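Local coordinates for protein pentafunctional AROM polypeptide (Schizosaccharomyces pombe, PDB 5SWV) that probably carries out the dehydroquinate dehydratase and shikimate dehydrogenase steps of aromatic amino acid biosynthesis, two of the five activities of the AROM polypeptide, at residues His392-Asn403 against Tyr420-Asp428; Ser436-Ile447 against Asn467-Ala478. All blocks are in the same frame, centred on the assembly; numbering follows the deposited sequence.

Contact 1. Residues His392-Asn403 against Tyr420-Asp428; sequences HRLGVSRIYLLN and YNIHIIDSD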
loop_
_atom_site.group_PDB
_atom_site.type_symbol
_atom_site.label_atom_id
_atom_site.label_comp_id
_atom_site.label_asym_id
_atom_site.label_seq_id
_atom_site.Cartn_x
_atom_site.Cartn_y
_atom_site.Cartn_z
ATOM N N HIS A 392 -4.282 1.050 18.964
ATOM C CA HIS A 392 -2.953 1.059 19.537
ATOM C C HIS A 392 -1.898 1.204 18.452
ATOM O O HIS A 392 -0.959 1.995 18.585
ATOM C CB HIS A 392 -2.691 -0.201 20.379
ATOM C CG HIS A 392 -1.426 -0.132 21.180
ATOM N ND1 HIS A 392 -0.204 -0.513 20.672
ATOM C CD2 HIS A 392 -1.193 0.295 22.444
ATOM C CE1 HIS A 392 0.729 -0.326 21.588
ATOM N NE2 HIS A 392 0.156 0.167 22.671
ATOM N N ARG A 393 -2.068 0.473 17.362
ATOM C CA ARG A 393 -1.088 0.501 16.280
ATOM C C ARG A 393 -1.032 1.841 15.574
ATOM O O ARG A 393 -0.005 2.196 15.044
ATOM C CB ARG A 393 -1.389 -0.608 15.272
ATOM C CG ARG A 393 -0.270 -0.879 14.287
ATOM C CD ARG A 393 -0.267 -2.330 13.848
ATOM N NE ARG A 393 0.310 -2.433 12.511
ATOM C CZ ARG A 393 1.590 -2.638 12.230
ATOM N NH1 ARG A 393 2.499 -2.790 13.196
ATOM N NH2 ARG A 393 1.966 -2.689 10.955
ATOM N N LEU A 394 -2.137 2.575 15.567
ATOM C CA LEU A 394 -2.176 3.923 15.022
ATOM C C LEU A 394 -1.647 4.967 16.001
ATOM O O LEU A 394 -1.634 6.140 15.660
ATOM C CB LEU A 394 -3.614 4.305 14.645
ATOM C CG LEU A 394 -4.357 3.511 13.560
ATOM C CD1 LEU A 394 -5.861 3.482 13.783
ATOM C CD2 LEU A 394 -4.074 4.074 12.185
ATOM N N GLY A 395 -1.263 4.572 17.215
ATOM C CA GLY A 395 -0.610 5.476 18.167
ATOM C C GLY A 395 -1.485 6.094 19.258
ATOM O O GLY A 395 -1.012 6.954 20.000
ATOM N N VAL A 396 -2.736 5.670 19.385
ATOM C CA VAL A 396 -3.606 6.168 20.452
ATOM C C VAL A 396 -3.000 5.834 21.826
ATOM O O VAL A 396 -2.728 4.676 22.119
ATOM C CB VAL A 396 -5.024 5.564 20.342
ATOM C CG1 VAL A 396 -5.871 5.888 21.565
ATOM C CG2 VAL A 396 -5.717 6.071 19.090
ATOM N N SER A 397 -2.787 6.846 22.660
ATOM C CA SER A 397 -2.128 6.651 23.977
ATOM C C SER A 397 -3.089 6.340 25.130
ATOM O O SER A 397 -2.644 5.858 26.160
ATOM C CB SER A 397 -1.259 7.851 24.342
ATOM O OG SER A 397 -2.055 9.013 24.358
ATOM N N ARG A 398 -4.380 6.636 24.978
ATOM C CA ARG A 398 -5.386 6.177 25.939
ATOM C C ARG A 398 -6.551 5.561 25.188
ATOM O O ARG A 398 -7.303 6.251 24.530
ATOM C CB ARG A 398 -5.872 7.318 26.832
ATOM C CG ARG A 398 -4.753 8.184 27.391
ATOM C CD ARG A 398 -5.175 9.029 28.574
ATOM N NE ARG A 398 -5.295 8.171 29.749
ATOM C CZ ARG A 398 -5.069 8.527 31.016
ATOM N NH1 ARG A 398 -5.220 7.619 31.980
ATOM N NH2 ARG A 398 -4.682 9.765 31.348
ATOM N N ILE A 399 -6.679 4.247 25.300
ATOM C CA ILE A 399 -7.714 3.492 24.627
ATOM C C ILE A 399 -8.798 3.174 25.663
ATOM O O ILE A 399 -8.642 2.242 26.464
ATOM C CB ILE A 399 -7.131 2.195 24.011
ATOM C CG1 ILE A 399 -5.949 2.515 23.084
ATOM C CG2 ILE A 399 -8.184 1.447 23.220
ATOM C CD1 ILE A 399 -5.082 1.327 22.727
ATOM N N TYR A 400 -9.876 3.966 25.661
ATOM C CA TYR A 400 -11.004 3.744 26.573
ATOM C C TYR A 400 -11.861 2.579 26.091
ATOM O O TYR A 400 -12.079 2.416 24.884
ATOM C CB TYR A 400 -11.825 5.032 26.780
ATOM C CG TYR A 400 -11.063 6.037 27.610
ATOM C CD1 TYR A 400 -10.181 6.941 27.014
ATOM C CD2 TYR A 400 -11.156 6.036 28.999
ATOM C CE1 TYR A 400 -9.440 7.845 27.777
ATOM C CE2 TYR A 400 -10.422 6.934 29.768
ATOM C CZ TYR A 400 -9.559 7.840 29.152
ATOM O OH TYR A 400 -8.818 8.735 29.904
ATOM N N LEU A 401 -12.326 1.768 27.041
ATOM C CA LEU A 401 -13.070 0.550 26.739
ATOM C C LEU A 401 -14.373 0.491 27.527
ATOM O O LEU A 401 -14.358 0.525 28.753
ATOM C CB LEU A 401 -12.212 -0.657 27.061
ATOM C CG LEU A 401 -12.813 -2.042 26.806
ATOM C CD1 LEU A 401 -13.264 -2.227 25.361
ATOM C CD2 LEU A 401 -11.805 -3.121 27.164
ATOM N N LEU A 402 -15.494 0.373 26.820
ATOM C CA LEU A 402 -16.809 0.545 27.410
ATOM C C LEU A 402 -17.722 -0.627 27.103
ATOM O O LEU A 402 -17.879 -1.007 25.935
ATOM C CB LEU A 402 -17.436 1.821 26.883
ATOM C CG LEU A 402 -18.875 2.123 27.331
ATOM C CD1 LEU A 402 -19.004 2.274 28.848
ATOM C CD2 LEU A 402 -19.372 3.380 26.632
ATOM N N ASN A 403 -18.349 -1.160 28.156
ATOM C CA ASN A 403 -19.236 -2.315 28.069
ATOM C C ASN A 403 -20.355 -2.317 29.099
ATOM O O ASN A 403 -20.380 -1.508 30.024
ATOM C CB ASN A 403 -18.416 -3.592 28.218
ATOM C CG ASN A 403 -17.628 -3.911 26.970
ATOM O OD1 ASN A 403 -18.206 -4.226 25.941
ATOM N ND2 ASN A 403 -16.311 -3.790 27.042
ATOM N N TYR A 420 -0.670 -1.585 27.814
ATOM C CA TYR A 420 -1.201 -1.387 26.455
ATOM C C TYR A 420 -2.198 -0.208 26.335
ATOM O O TYR A 420 -2.954 -0.128 25.355
ATOM C CB TYR A 420 -1.850 -2.690 25.946
ATOM C CG TYR A 420 -1.759 -2.896 24.446
ATOM C CD1 TYR A 420 -0.519 -3.036 23.819
ATOM C CD2 TYR A 420 -2.907 -2.974 23.653
ATOM C CE1 TYR A 420 -0.426 -3.232 22.452
ATOM C CE2 TYR A 420 -2.821 -3.172 22.278
ATOM C CZ TYR A 420 -1.581 -3.301 21.681
ATOM O OH TYR A 420 -1.474 -3.500 20.318
ATOM N N ASN A 421 -2.202 0.683 27.327
ATOM C CA ASN A 421 -2.976 1.901 27.328
ATOM C C ASN A 421 -4.468 1.709 27.400
ATOM O O ASN A 421 -5.214 2.646 27.107
ATOM C CB ASN A 421 -2.651 2.763 26.111
ATOM C CG ASN A 421 -1.167 3.004 25.945
ATOM O OD1 ASN A 421 -0.444 3.147 26.923
ATOM N ND2 ASN A 421 -0.706 3.053 24.691
ATOM N N ILE A 422 -4.919 0.532 27.819
ATOM C CA ILE A 422 -6.352 0.282 27.924
ATOM C C ILE A 422 -6.840 0.835 29.254
ATOM O O ILE A 422 -6.246 0.542 30.275
ATOM C CB ILE A 422 -6.694 -1.216 27.819
ATOM C CG1 ILE A 422 -6.174 -1.772 26.489
ATOM C CG2 ILE A 422 -8.207 -1.429 27.908
ATOM C CD1 ILE A 422 -6.254 -3.275 26.366
ATOM N N HIS A 423 -7.900 1.641 29.222
ATOM C CA HIS A 423 -8.543 2.192 30.417
ATOM C C HIS A 423 -10.010 1.836 30.394
ATOM O O HIS A 423 -10.762 2.369 29.591
ATOM C CB HIS A 423 -8.357 3.704 30.461
ATOM C CG HIS A 423 -6.922 4.107 30.540
ATOM N ND1 HIS A 423 -6.169 3.947 31.686
ATOM C CD2 HIS A 423 -6.075 4.578 29.597
ATOM C CE1 HIS A 423 -4.929 4.334 31.455
ATOM N NE2 HIS A 423 -4.847 4.733 30.197
ATOM N N ILE A 424 -10.413 0.918 31.261
ATOM C CA ILE A 424 -11.795 0.434 31.305
ATOM C C ILE A 424 -12.689 1.482 31.965
ATOM O O ILE A 424 -12.278 2.157 32.895
ATOM C CB ILE A 424 -11.877 -0.920 32.057
ATOM C CG1 ILE A 424 -11.139 -2.010 31.268
ATOM C CG2 ILE A 424 -13.323 -1.335 32.304
ATOM C CD1 ILE A 424 -10.773 -3.229 32.081
ATOM N N ILE A 425 -13.904 1.613 31.446
ATOM C CA ILE A 425 -14.937 2.483 31.993
ATOM C C ILE A 425 -16.065 1.603 32.501
ATOM O O ILE A 425 -16.598 0.806 31.737
ATOM C CB ILE A 425 -15.518 3.399 30.901
ATOM C CG1 ILE A 425 -14.442 4.354 30.382
ATOM C CG2 ILE A 425 -16.725 4.174 31.429
ATOM C CD1 ILE A 425 -14.852 5.107 29.135
ATOM N N ASP A 426 -16.423 1.769 33.773
ATOM C CA ASP A 426 -17.512 1.038 34.419
ATOM C C ASP A 426 -18.776 1.858 34.256
ATOM O O ASP A 426 -18.891 2.962 34.796
ATOM C CB ASP A 426 -17.208 0.826 35.915
ATOM C CG ASP A 426 -18.239 -0.074 36.633
ATOM O OD1 ASP A 426 -19.177 -0.624 36.010
ATOM O OD2 ASP A 426 -18.109 -0.211 37.863
ATOM N N SER A 427 -19.728 1.313 33.511
ATOM C CA SER A 427 -20.992 1.994 33.278
ATOM C C SER A 427 -21.868 2.104 34.537
ATOM O O SER A 427 -22.808 2.897 34.546
ATOM C CB SER A 427 -21.761 1.333 32.127
ATOM O OG SER A 427 -21.689 -0.079 32.177
ATOM N N ASP A 428 -21.578 1.329 35.585
ATOM C CA ASP A 428 -22.295 1.495 36.862
ATOM C C ASP A 428 -21.667 2.633 37.642
ATOM O O ASP A 428 -22.271 3.694 37.789
ATOM C CB ASP A 428 -22.307 0.209 37.690
ATOM C CG ASP A 428 -22.895 -0.952 36.937
ATOM O OD1 ASP A 428 -23.891 -0.767 36.199
ATOM O OD2 ASP A 428 -22.338 -2.052 37.074
#

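Contact 2. Residues Ser436-Ile447 against Asn467-Ala478; sequences SSVTLSAVVSTI and NKADGGVFLDMA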
loop_
_atom_site.group_PDB
_atom_site.type_symbol
_atom_site.label_atom_id
_atom_site.label_comp_id
_atom_site.label_asym_id
_atom_site.label_seq_id
_atom_site.Cartn_x
_atom_site.Cartn_y
_atom_site.Cartn_z
ATOM N N SER A 436 -14.972 13.933 31.861
ATOM C CA SER A 436 -15.417 15.266 31.422
ATOM C C SER A 436 -14.373 15.966 30.549
ATOM O O SER A 436 -14.712 16.544 29.509
ATOM C CB SER A 436 -15.757 16.143 32.635
ATOM O OG SER A 436 -14.700 16.142 33.582
ATOM N N SER A 437 -13.110 15.872 30.968
ATOM C CA SER A 437 -11.982 16.456 30.238
ATOM C C SER A 437 -11.349 15.519 29.181
ATOM O O SER A 437 -10.253 15.813 28.687
ATOM C CB SER A 437 -10.912 16.912 31.242
ATOM O OG SER A 437 -10.384 15.800 31.948
ATOM N N VAL A 438 -12.030 14.427 28.813
ATOM C CA VAL A 438 -11.518 13.485 27.803
ATOM C C VAL A 438 -12.043 13.800 26.396
ATOM O O VAL A 438 -13.188 13.478 26.046
ATOM C CB VAL A 438 -11.828 12.021 28.171
ATOM C CG1 VAL A 438 -11.331 11.069 27.084
ATOM C CG2 VAL A 438 -11.173 11.672 29.496
ATOM N N THR A 439 -11.177 14.424 25.604
ATOM C CA THR A 439 -11.453 14.743 24.210
ATOM C C THR A 439 -11.008 13.578 23.325
ATOM O O THR A 439 -9.829 13.236 23.288
ATOM C CB THR A 439 -10.711 16.029 23.812
ATOM O OG1 THR A 439 -11.010 17.043 24.778
ATOM C CG2 THR A 439 -11.112 16.503 22.411
ATOM N N LEU A 440 -11.958 12.977 22.618
ATOM C CA LEU A 440 -11.691 11.787 21.797
ATOM C C LEU A 440 -11.348 12.158 20.359
ATOM O O LEU A 440 -11.900 13.112 19.808
ATOM C CB LEU A 440 -12.910 10.870 21.794
ATOM C CG LEU A 440 -13.365 10.365 23.161
ATOM C CD1 LEU A 440 -14.760 9.777 23.071
ATOM C CD2 LEU A 440 -12.367 9.341 23.692
ATOM N N SER A 441 -10.431 11.398 19.768
ATOM C CA SER A 441 -10.068 11.535 18.359
ATOM C C SER A 441 -10.522 10.355 17.477
ATOM O O SER A 441 -10.492 10.467 16.249
ATOM C CB SER A 441 -8.553 11.713 18.242
ATOM O OG SER A 441 -8.146 12.932 18.836
ATOM N N ALA A 442 -10.940 9.242 18.086
ATOM C CA ALA A 442 -11.282 8.018 17.346
ATOM C C ALA A 442 -12.236 7.168 18.158
ATOM O O ALA A 442 -12.054 7.028 19.360
ATOM C CB ALA A 442 -10.027 7.220 17.017
ATOM N N VAL A 443 -13.255 6.612 17.507
ATOM C CA VAL A 443 -14.210 5.746 18.183
ATOM C C VAL A 443 -14.555 4.555 17.301
ATOM O O VAL A 443 -14.647 4.699 16.093
ATOM C CB VAL A 443 -15.492 6.517 18.570
ATOM C CG1 VAL A 443 -16.497 5.598 19.262
ATOM C CG2 VAL A 443 -15.153 7.698 19.477
ATOM N N VAL A 444 -14.733 3.380 17.906
ATOM C CA VAL A 444 -15.186 2.186 17.185
ATOM C C VAL A 444 -16.286 1.499 17.987
ATOM O O VAL A 444 -16.062 1.119 19.135
ATOM C CB VAL A 444 -14.051 1.171 16.939
ATOM C CG1 VAL A 444 -14.508 0.093 15.963
ATOM C CG2 VAL A 444 -12.811 1.866 16.412
ATOM N N SER A 445 -17.476 1.356 17.401
ATOM C CA SER A 445 -18.520 0.532 17.998
ATOM C C SER A 445 -18.491 -0.825 17.345
ATOM O O SER A 445 -18.632 -0.910 16.137
ATOM C CB SER A 445 -19.887 1.138 17.790
ATOM O OG SER A 445 -20.870 0.220 18.235
ATOM N N THR A 446 -18.314 -1.877 18.138
ATOM C CA THR A 446 -18.334 -3.260 17.642
ATOM C C THR A 446 -19.599 -4.027 18.045
ATOM O O THR A 446 -19.716 -5.216 17.794
ATOM C CB THR A 446 -17.109 -4.019 18.161
ATOM O OG1 THR A 446 -17.183 -4.123 19.581
ATOM C CG2 THR A 446 -15.846 -3.278 17.810
ATOM N N ILE A 447 -20.553 -3.351 18.665
ATOM C CA ILE A 447 -21.736 -4.029 19.186
ATOM C C ILE A 447 -22.805 -4.103 18.084
ATOM O O ILE A 447 -22.650 -3.435 17.047
ATOM C CB ILE A 447 -22.235 -3.367 20.497
ATOM C CG1 ILE A 447 -22.875 -1.994 20.242
ATOM C CG2 ILE A 447 -21.083 -3.268 21.488
ATOM C CD1 ILE A 447 -23.244 -1.255 21.509
ATOM N N ASN A 467 -17.466 15.461 23.511
ATOM C CA ASN A 467 -16.122 15.972 23.659
ATOM C C ASN A 467 -15.237 15.412 22.549
ATOM O O ASN A 467 -14.790 14.262 22.614
ATOM C CB ASN A 467 -15.598 15.645 25.060
ATOM C CG ASN A 467 -14.575 16.644 25.548
ATOM O OD1 ASN A 467 -13.959 16.441 26.593
ATOM N ND2 ASN A 467 -14.393 17.735 24.809
ATOM N N LYS A 468 -14.985 16.244 21.539
ATOM C CA LYS A 468 -14.548 15.781 20.223
ATOM C C LYS A 468 -13.420 16.624 19.620
ATOM O O LYS A 468 -13.540 17.843 19.511
ATOM C CB LYS A 468 -15.760 15.809 19.296
ATOM C CG LYS A 468 -15.614 14.999 18.018
ATOM C CD LYS A 468 -15.111 15.811 16.843
ATOM C CE LYS A 468 -16.223 16.353 15.977
ATOM N NZ LYS A 468 -15.608 16.837 14.716
ATOM N N ALA A 469 -12.340 15.970 19.202
ATOM C CA ALA A 469 -11.202 16.666 18.590
ATOM C C ALA A 469 -11.491 16.982 17.138
ATOM O O ALA A 469 -12.223 16.263 16.462
ATOM C CB ALA A 469 -9.939 15.826 18.685
ATOM N N ASP A 470 -10.888 18.047 16.636
ATOM C CA ASP A 470 -11.036 18.365 15.226
ATOM C C ASP A 470 -10.619 17.166 14.394
ATOM O O ASP A 470 -9.611 16.519 14.700
ATOM C CB ASP A 470 -10.199 19.580 14.827
ATOM C CG ASP A 470 -10.762 20.877 15.361
ATOM O OD1 ASP A 470 -12.000 21.002 15.549
ATOM O OD2 ASP A 470 -9.941 21.783 15.593
ATOM N N GLY A 471 -11.429 16.878 13.370
ATOM C CA GLY A 471 -11.193 15.794 12.430
ATOM C C GLY A 471 -11.354 14.411 13.020
ATOM O O GLY A 471 -10.834 13.455 12.463
ATOM N N GLY A 472 -12.075 14.301 14.135
ATOM C CA GLY A 472 -12.221 13.028 14.844
ATOM C C GLY A 472 -13.106 12.086 14.066
ATOM O O GLY A 472 -14.062 12.533 13.447
ATOM N N VAL A 473 -12.792 10.788 14.098
ATOM C CA VAL A 473 -13.485 9.790 13.258
ATOM C C VAL A 473 -14.202 8.750 14.114
ATOM O O VAL A 473 -13.640 8.240 15.085
ATOM C CB VAL A 473 -12.516 9.070 12.283
ATOM C CG1 VAL A 473 -13.240 8.018 11.442
ATOM C CG2 VAL A 473 -11.800 10.074 11.389
ATOM N N PHE A 474 -15.446 8.461 13.733
ATOM C CA PHE A 474 -16.269 7.423 14.340
ATOM C C PHE A 474 -16.468 6.310 13.333
ATOM O O PHE A 474 -16.834 6.581 12.190
ATOM C CB PHE A 474 -17.626 8.001 14.690
ATOM C CG PHE A 474 -18.613 6.980 15.158
ATOM C CD1 PHE A 474 -18.692 6.639 16.503
ATOM C CD2 PHE A 474 -19.472 6.363 14.266
ATOM C CE1 PHE A 474 -19.605 5.691 16.946
ATOM C CE2 PHE A 474 -20.387 5.415 14.703
ATOM C CZ PHE A 474 -20.449 5.073 16.040
ATOM N N LEU A 475 -16.258 5.067 13.759
ATOM C CA LEU A 475 -16.484 3.896 12.902
ATOM C C LEU A 475 -17.446 2.914 13.560
ATOM O O LEU A 475 -17.228 2.505 14.689
ATOM C CB LEU A 475 -15.160 3.186 12.619
ATOM C CG LEU A 475 -15.222 1.830 11.910
ATOM C CD1 LEU A 475 -15.834 1.965 10.533
ATOM C CD2 LEU A 475 -13.830 1.246 11.801
ATOM N N ASP A 476 -18.490 2.511 12.854
ATOM C CA ASP A 476 -19.367 1.455 13.337
ATOM C C ASP A 476 -19.098 0.236 12.490
ATOM O O ASP A 476 -19.154 0.332 11.277
ATOM C CB ASP A 476 -20.830 1.874 13.202
ATOM C CG ASP A 476 -21.774 0.995 14.003
ATOM O OD1 ASP A 476 -21.548 -0.231 14.076
ATOM O OD2 ASP A 476 -22.764 1.533 14.543
ATOM N N MET A 477 -18.827 -0.901 13.123
ATOM C CA MET A 477 -18.545 -2.144 12.407
ATOM C C MET A 477 -19.759 -2.898 11.902
ATOM O O MET A 477 -19.598 -3.846 11.139
ATOM C CB MET A 477 -17.720 -3.079 13.275
ATOM C CG MET A 477 -16.345 -2.535 13.570
ATOM S SD MET A 477 -15.424 -2.272 12.055
ATOM C CE MET A 477 -15.094 -3.965 11.549
ATOM N N ALA A 478 -20.962 -2.496 12.299
ATOM C CA ALA A 478 -22.175 -3.103 11.748
ATOM C C ALA A 478 -22.650 -2.408 10.455
ATOM O O ALA A 478 -22.508 -1.180 10.275
ATOM C CB ALA A 478 -23.279 -3.116 12.795
HETATM O O HOH W 1 -22.810 -0.533 16.776
#

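Contact 1. Residues His392-Asn403 against Tyr420-Asp428
The outer beta-alpha-beta unit of a parallel sheet is closed here, strand 398-403 pairing with edge strand 422-426, Ile399 with Ile422 and Tyr400 with His423. Ile399 N donates to Asn421 O (2.8 Å) and Ile399 O accepts from His423 N (2.9 Å); Leu401 repeats the pattern, its N bonding to His423 O and its O accepting from Ile425 N. Beta-branched and other apolar residues suit the covered parts of the strands: Leu401 CD2 lies alongside Ile422 CG2 at 4.0 Å, and Tyr400 CD2 meets Ile425 CD1 at 3.8 Å on the other face. There Arg398, its chain bent at chi3 (75°), brings NH1 over one face of the His423 ring, offset toward the rim, 3.3 Å from CE1, the guanidinium and imidazole planes 60° apart. The Tyr400 hydroxyl bonds to Glu434. Ahead of the strands, His392, in the last turn of helix 382-393, stacks face to face on Tyr420, centroids 3.5 Å apart and planes at 14°; the Tyr420 ring also meets Phe416. At the far end Ser427 OG donates to Asn403 O (2.9 Å), in the carbonyl plane. Helix 406-413 connects the two strands, the crossover expected in a Rossmann-type dinucleotide-binding fold.

Contact 2. Residues Ser436-Ile447 against Asn467-Ala478
Asp476 OD1, lying beside Ser445 of the neighbouring strand, accepts from Ala478 N at 2.9 Å, closing an Asx turn, and takes a weak bond from a water molecule that reaches across to Ser445 OG and donates to Ile447 O (2.9 Å). That water has more acceptors around it than protons and cannot donate to all of them at once. Asp476 CG stands anti to the backbone N (chi1 -165°), which turns the carboxylate toward Ser445, while OD2 bonds to Thr484. A short acid thus serves both turn and water, with the small Ser445 hydroxyl beside it.

Upstream, strands 442-445 and 472-476 run parallel, 8° apart. Val443 N bonds to Val473 O in the carbonyl plane, and Val443 O accepts from Leu475 N; Ser445 N bonds to Leu475 O, and Met477 N donates to Ser445 O in a nearly straight bond (3.0 Å, 175°). Val443 CG1 touches the Phe474 ring at CD1 (3.7 Å), and helix 485-492 covers that ring with Met487 and Ala490. On the opposite face Val444 CG1 packs against Met477 CG at 4.0 Å, the flexible thioether chain folding at chi2 and chi3, and Phe361 of helix 353-364 lies against Val444.

Before the corner, Leu440 pairs with Lys468 through bonds to Asn467 O and Ala469 N. Residues Ala469-Gly472 form a type II turn; Gly471 readily adopts the positive phi of its third position, and glycine suits position 472 because a CB there would crowd Ala469 O. The chemistry implies a ladder secured by backbone bonds and apolar faces, with the carboxylate of Asp476 and the hydroxyl of Ser445 at the outgoing end, where a water, weakly bound to Asp476, probably bridges the two chains.

Contacts 1 and 2 lie in the same six-stranded parallel sheet, their centres about 12 Å apart. Strand 374-378 runs between them, pairing with 398-403 on one side and 440-445 on the other, so contact 1 forms the outer part of one half of the sheet and contact 2 belongs to the other half. They also touch directly, Tyr400 OH lying 3.8 Å from Val438 CG2 in plain packing. Both segments of contact 1 precede those of contact 2 in the sequence. In Rossmann-type dehydrogenases the cofactor sits across the C-terminal ends of such strands; the ends near Asn403 and Thr446 therefore probably flank the NADP site of the shikimate dehydrogenase part.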